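Side-chain contacts in putative periplasmic protein (Bacteroides eggerthii, PDB 4HBR), which is of unknown function but is a putative periplasmic protein of the PF11396 family, probably related in fold to the PepSY-like, beta-lactamase-inhibitor-like proteins: residues D6-A11 with I22-D27; W94-A99 with F115-E120. One frame throughout, in Å; residues are numbered along the deposited sequence.

Interaction 1 (D6-A11 with I22-D27); sequences DSVQIA and IAWSQD
Val8 and Gln9 of helix 6-15 meet the indole of Trp24 in a helix-on-sheet contact, without a hydrogen bond between the two segments. Trp24 lies on strand 23-27, an outermost strand of the long antiparallel sheet; helix 6-15 precedes that strand in the chain and packs against it at the edge of the sheet. Gln9 and Trp24 have the nearest backbones, with their CA atoms 9.3 Å apart, so the indole spans most of that gap.

The two helix residues share the ring between them. CG1 of Val8 sits against the six-membered part, 3.5 Å from Trp24 CZ3 and 3.6 Å from Trp24 CH2. This methyl is the branch opposite the backbone N (chi1 168°), which carries it over to the strand. Gln9 works with its aliphatic stem: its CG lies 3.8 Å from Trp24 NE1 and equally far from Trp24 CZ2. Both approaches are slanted, and the Gln9 amide plane stands 56° from the indole plane. Although Gln9 OE1 is 4.1 Å from Trp24 NE1, the two form no hydrogen bond; NE2 of Gln9 instead bonds to the backbone O of Ala4, just ahead of the helix.

Neighbours extend this small interface. Ile22 CG2, from the strand's own segment, rests 3.4 Å above one indole face, offset toward the rim, while Leu12, Ala4 and Ala33 also touch Trp24. Val8 reaches Phe46 of strand 40-46 as well.

Chemically, then, cohesion across these segments comes from van der Waals contact between aliphatic carbons and an aromatic ring. Gln9 plays both parts, its CG methylene packing against the indole while one amide N-H is bonded to the chain leading into the helix.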
loop_
_atom_site.group_PDB
_atom_site.type_symbol
_atom_site.label_atom_id
_atom_site.label_comp_id
_atom_site.label_asym_id
_atom_site.label_seq_id
_atom_site.Cartn_x
_atom_site.Cartn_y
_atom_site.Cartn_z
ATOM N N ASP A 6 23.785 3.726 2.210
ATOM C CA ASP A 6 24.263 3.118 0.962
ATOM C C ASP A 6 23.800 1.670 0.814
ATOM O O ASP A 6 23.343 1.285 -0.273
ATOM C CB ASP A 6 25.800 3.193 0.863
ATOM C CG ASP A 6 26.358 4.563 0.500
ATOM O OD1 ASP A 6 25.691 5.296 -0.270
ATOM O OD2 ASP A 6 27.493 4.879 0.937
ATOM N N SER A 7 23.862 0.887 1.912
ATOM C CA SER A 7 23.452 -0.523 1.937
ATOM C C SER A 7 21.983 -0.700 1.538
ATOM O O SER A 7 21.654 -1.664 0.851
ATOM C CB SER A 7 23.696 -1.132 3.314
ATOM O OG SER A 7 22.835 -0.603 4.309
ATOM N N VAL A 8 21.115 0.232 1.975
ATOM C CA VAL A 8 19.675 0.232 1.728
ATOM C C VAL A 8 19.435 0.572 0.244
ATOM O O VAL A 8 18.631 -0.090 -0.422
ATOM C CB VAL A 8 18.947 1.196 2.714
ATOM C CG1 VAL A 8 17.505 1.445 2.305
ATOM C CG2 VAL A 8 19.005 0.667 4.143
ATOM N N GLN A 9 20.166 1.566 -0.283
ATOM C CA GLN A 9 20.064 1.970 -1.689
ATOM C C GLN A 9 20.528 0.837 -2.625
ATOM O O GLN A 9 19.896 0.619 -3.667
ATOM C CB GLN A 9 20.863 3.256 -1.940
ATOM C CG GLN A 9 20.215 4.482 -1.285
ATOM C CD GLN A 9 20.940 5.744 -1.634
ATOM O OE1 GLN A 9 20.933 6.194 -2.780
ATOM N NE2 GLN A 9 21.595 6.338 -0.652
ATOM N N ILE A 10 21.604 0.095 -2.234
ATOM C CA ILE A 10 22.147 -1.049 -2.992
ATOM C C ILE A 10 21.109 -2.194 -2.991
ATOM O O ILE A 10 20.859 -2.802 -4.043
ATOM C CB ILE A 10 23.547 -1.482 -2.444
ATOM C CG1 ILE A 10 24.619 -0.443 -2.835
ATOM C CG2 ILE A 10 23.964 -2.887 -2.944
ATOM C CD1 ILE A 10 25.813 -0.374 -1.925
ATOM N N ALA A 11 20.465 -2.429 -1.833
ATOM C CA ALA A 11 19.433 -3.458 -1.674
ATOM C C ALA A 11 18.225 -3.205 -2.589
ATOM O O ALA A 11 17.732 -4.156 -3.193
ATOM C CB ALA A 11 18.990 -3.544 -0.230
ATOM N N ILE A 22 13.998 7.925 -7.493
ATOM C CA ILE A 22 13.629 7.394 -6.194
ATOM C C ILE A 22 13.680 8.522 -5.153
ATOM O O ILE A 22 14.662 9.265 -5.073
ATOM C CB ILE A 22 14.540 6.179 -5.811
ATOM C CG1 ILE A 22 14.485 5.086 -6.885
ATOM C CG2 ILE A 22 14.171 5.606 -4.420
ATOM C CD1 ILE A 22 15.712 4.249 -6.981
ATOM N N ALA A 23 12.601 8.643 -4.376
ATOM C CA ALA A 23 12.478 9.579 -3.268
ATOM C C ALA A 23 12.495 8.785 -1.967
ATOM O O ALA A 23 11.663 7.885 -1.786
ATOM C CB ALA A 23 11.203 10.399 -3.392
ATOM N N TRP A 24 13.487 9.061 -1.108
ATOM C CA TRP A 24 13.661 8.384 0.164
ATOM C C TRP A 24 13.128 9.219 1.307
ATOM O O TRP A 24 13.316 10.439 1.334
ATOM C CB TRP A 24 15.126 8.045 0.418
ATOM C CG TRP A 24 15.696 7.015 -0.509
ATOM C CD1 TRP A 24 16.438 7.245 -1.629
ATOM C CD2 TRP A 24 15.624 5.591 -0.360
ATOM N NE1 TRP A 24 16.828 6.054 -2.193
ATOM C CE2 TRP A 24 16.350 5.020 -1.433
ATOM C CE3 TRP A 24 15.026 4.734 0.588
ATOM C CZ2 TRP A 24 16.480 3.632 -1.599
ATOM C CZ3 TRP A 24 15.177 3.360 0.435
ATOM C CH2 TRP A 24 15.886 2.822 -0.654
ATOM N N SER A 25 12.457 8.540 2.250
ATOM C CA SER A 25 11.882 9.132 3.456
ATOM C C SER A 25 11.935 8.128 4.603
ATOM O O SER A 25 12.266 6.965 4.389
ATOM C CB SER A 25 10.446 9.591 3.208
ATOM O OG SER A 25 9.563 8.502 2.993
ATOM N N GLN A 26 11.638 8.579 5.821
ATOM C CA GLN A 26 11.623 7.704 6.980
ATOM C C GLN A 26 10.199 7.523 7.478
ATOM O O GLN A 26 9.393 8.450 7.424
ATOM C CB GLN A 26 12.542 8.225 8.095
ATOM C CG GLN A 26 14.001 7.828 7.887
ATOM C CD GLN A 26 14.810 7.944 9.149
ATOM O OE1 GLN A 26 14.570 7.238 10.137
ATOM N NE2 GLN A 26 15.815 8.815 9.119
ATOM N N ASP A 27 9.880 6.316 7.922
ATOM C CA ASP A 27 8.577 5.965 8.488
ATOM C C ASP A 27 8.877 5.100 9.692
ATOM O O ASP A 27 9.205 3.922 9.534
ATOM C CB ASP A 27 7.666 5.261 7.444
ATOM C CG ASP A 27 6.271 4.860 7.920
ATOM O OD1 ASP A 27 5.834 5.355 8.988
ATOM O OD2 ASP A 27 5.613 4.077 7.219
#

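Interaction 2 (W94-A99 with F115-E120); sequences WQPIVA and FTPKGE
Phe115 pairs with Val98 where strands 97-104 and 109-115 meet, as an antiparallel hydrogen-bonded pair. Val98 N donates to Phe115 O at 2.9 Å, and Phe115 N returns a bond to Val98 O at 2.8 Å.

From there the Phe115 side chain can be followed outward. Its CB lies 3.7 Å from Val98 O and 4.4 Å from Val98 CB. CG is turned opposite the carbonyl carbon (chi1 -70°), which brings CD2 within 4.0 Å of Val98 O, so that oxygen sits at the ring edge. The far end leaves Val98 behind, and the ring packs on Val69 and Ala72 of helix 67-75.

Past the strand end, Pro117 CD touches Pro96 O at 3.3 Å, and the two proline side chains cross at about a right angle. Thr116 OG1 accepts the backbone N-H of Glu120.

Thr116 to Gly119 form a type I turn, and Thr116 N bonds Glu120 O; with Gly119 at positive phi, this is the type I turn with G1 bulge characteristic of a tight beta hairpin, here linking strands 109-115 and 121-126.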
loop_
_atom_site.group_PDB
_atom_site.type_symbol
_atom_site.label_atom_id
_atom_site.label_comp_id
_atom_site.label_asym_id
_atom_site.label_seq_id
_atom_site.Cartn_x
_atom_site.Cartn_y
_atom_site.Cartn_z
ATOM N N TRP A 94 4.756 -12.996 4.924
ATOM C CA TRP A 94 3.307 -12.991 5.164
ATOM C C TRP A 94 2.542 -12.911 3.818
ATOM O O TRP A 94 3.088 -12.554 2.773
ATOM C CB TRP A 94 2.899 -11.836 6.148
ATOM C CG TRP A 94 3.831 -11.679 7.338
ATOM C CD1 TRP A 94 4.470 -12.682 8.015
ATOM C CD2 TRP A 94 4.240 -10.445 7.972
ATOM N NE1 TRP A 94 5.306 -12.152 8.978
ATOM C CE2 TRP A 94 5.164 -10.782 8.991
ATOM C CE3 TRP A 94 3.873 -9.085 7.814
ATOM C CZ2 TRP A 94 5.776 -9.806 9.801
ATOM C CZ3 TRP A 94 4.467 -8.113 8.635
ATOM C CH2 TRP A 94 5.425 -8.476 9.587
ATOM N N GLN A 95 1.282 -13.301 3.858
ATOM C CA GLN A 95 0.345 -13.256 2.750
ATOM C C GLN A 95 0.115 -11.788 2.286
ATOM O O GLN A 95 0.079 -10.877 3.111
ATOM C CB GLN A 95 -1.008 -13.889 3.201
ATOM C CG GLN A 95 -1.090 -15.398 3.151
ATOM C CD GLN A 95 -1.481 -15.926 1.779
ATOM O OE1 GLN A 95 -2.670 -15.961 1.380
ATOM N NE2 GLN A 95 -0.488 -16.405 1.047
ATOM N N PRO A 96 -0.106 -11.549 0.975
ATOM C CA PRO A 96 -0.400 -10.176 0.523
ATOM C C PRO A 96 -1.794 -9.698 0.959
ATOM O O PRO A 96 -2.681 -10.495 1.327
ATOM C CB PRO A 96 -0.294 -10.270 -1.010
ATOM C CG PRO A 96 -0.522 -11.683 -1.330
ATOM C CD PRO A 96 -0.087 -12.503 -0.160
ATOM N N ILE A 97 -1.965 -8.366 0.966
ATOM C CA ILE A 97 -3.212 -7.719 1.387
ATOM C C ILE A 97 -3.678 -6.739 0.286
ATOM O O ILE A 97 -2.856 -6.067 -0.330
ATOM C CB ILE A 97 -2.991 -6.985 2.761
ATOM C CG1 ILE A 97 -2.669 -7.988 3.898
ATOM C CG2 ILE A 97 -4.160 -6.034 3.141
ATOM C CD1 ILE A 97 -2.325 -7.315 5.250
ATOM N N VAL A 98 -4.993 -6.649 0.067
ATOM C CA VAL A 98 -5.549 -5.627 -0.812
ATOM C C VAL A 98 -6.123 -4.520 0.111
ATOM O O VAL A 98 -7.026 -4.813 0.883
ATOM C CB VAL A 98 -6.613 -6.129 -1.833
ATOM C CG1 VAL A 98 -7.002 -4.994 -2.788
ATOM C CG2 VAL A 98 -6.138 -7.363 -2.611
ATOM N N ALA A 99 -5.595 -3.286 0.045
ATOM C CA ALA A 99 -6.118 -2.146 0.820
ATOM C C ALA A 99 -6.916 -1.241 -0.133
ATOM O O ALA A 99 -6.371 -0.799 -1.156
ATOM C CB ALA A 99 -4.981 -1.368 1.480
ATOM N N PHE A 115 -8.310 -6.348 2.882
ATOM C CA PHE A 115 -8.810 -7.657 2.480
ATOM C C PHE A 115 -7.711 -8.670 2.282
ATOM O O PHE A 115 -6.638 -8.333 1.763
ATOM C CB PHE A 115 -9.555 -7.531 1.129
ATOM C CG PHE A 115 -10.888 -6.807 1.105
ATOM C CD1 PHE A 115 -12.070 -7.475 1.417
ATOM C CD2 PHE A 115 -10.971 -5.479 0.694
ATOM C CE1 PHE A 115 -13.309 -6.831 1.317
ATOM C CE2 PHE A 115 -12.218 -4.831 0.595
ATOM C CZ PHE A 115 -13.377 -5.514 0.904
ATOM N N THR A 116 -8.014 -9.935 2.567
ATOM C CA THR A 116 -7.119 -11.008 2.171
ATOM C C THR A 116 -7.391 -11.232 0.654
ATOM O O THR A 116 -8.495 -10.870 0.199
ATOM C CB THR A 116 -7.395 -12.297 2.980
ATOM O OG1 THR A 116 -8.647 -12.847 2.559
ATOM C CG2 THR A 116 -7.367 -12.103 4.485
ATOM N N PRO A 117 -6.509 -11.919 -0.123
ATOM C CA PRO A 117 -6.850 -12.222 -1.530
ATOM C C PRO A 117 -8.153 -13.044 -1.695
ATOM O O PRO A 117 -8.762 -13.016 -2.758
ATOM C CB PRO A 117 -5.626 -13.016 -2.015
ATOM C CG PRO A 117 -4.502 -12.526 -1.145
ATOM C CD PRO A 117 -5.143 -12.384 0.202
ATOM N N LYS A 118 -8.609 -13.745 -0.648
ATOM C CA LYS A 118 -9.842 -14.545 -0.686
ATOM C C LYS A 118 -11.117 -13.691 -0.417
ATOM O O LYS A 118 -12.230 -14.217 -0.459
ATOM C CB LYS A 118 -9.768 -15.703 0.321
ATOM C CG LYS A 118 -10.488 -16.974 -0.102
ATOM C CD LYS A 118 -10.366 -18.017 0.991
ATOM C CE LYS A 118 -10.874 -19.368 0.560
ATOM N NZ LYS A 118 -10.635 -20.406 1.605
ATOM N N GLY A 119 -10.945 -12.398 -0.170
ATOM C CA GLY A 119 -12.064 -11.497 0.061
ATOM C C GLY A 119 -12.508 -11.330 1.503
ATOM O O GLY A 119 -13.553 -10.727 1.736
ATOM N N GLU A 120 -11.742 -11.877 2.472
ATOM C CA GLU A 120 -12.026 -11.794 3.909
ATOM C C GLU A 120 -11.615 -10.406 4.404
ATOM O O GLU A 120 -10.530 -9.928 4.058
ATOM C CB GLU A 120 -11.280 -12.935 4.650
ATOM C CG GLU A 120 -11.289 -12.937 6.177
ATOM C CD GLU A 120 -10.630 -14.168 6.791
ATOM O OE1 GLU A 120 -11.189 -15.279 6.638
ATOM O OE2 GLU A 120 -9.543 -14.027 7.399
#

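Overall arrangement
Interaction 1 closes before interaction 2 opens along the chain, and the two lie on opposite sides of the protein's centre. Their centres are 27 Å apart and their nearest atoms about 12 Å, so they do not touch. Both reach the same antiparallel sheet, whose strands follow one another in chain order. Interaction 1 sets helix 6-15 against its first strand, 23-27, whereas interaction 2 joins strand 97-104 to the end of 109-115, next to the last strand, 121-126. Helix 67-75 covers Val98 and Phe115 there. A helix thus packs against the sheet at both of these places, consistent with a beta-lactamase-inhibitor-like fold.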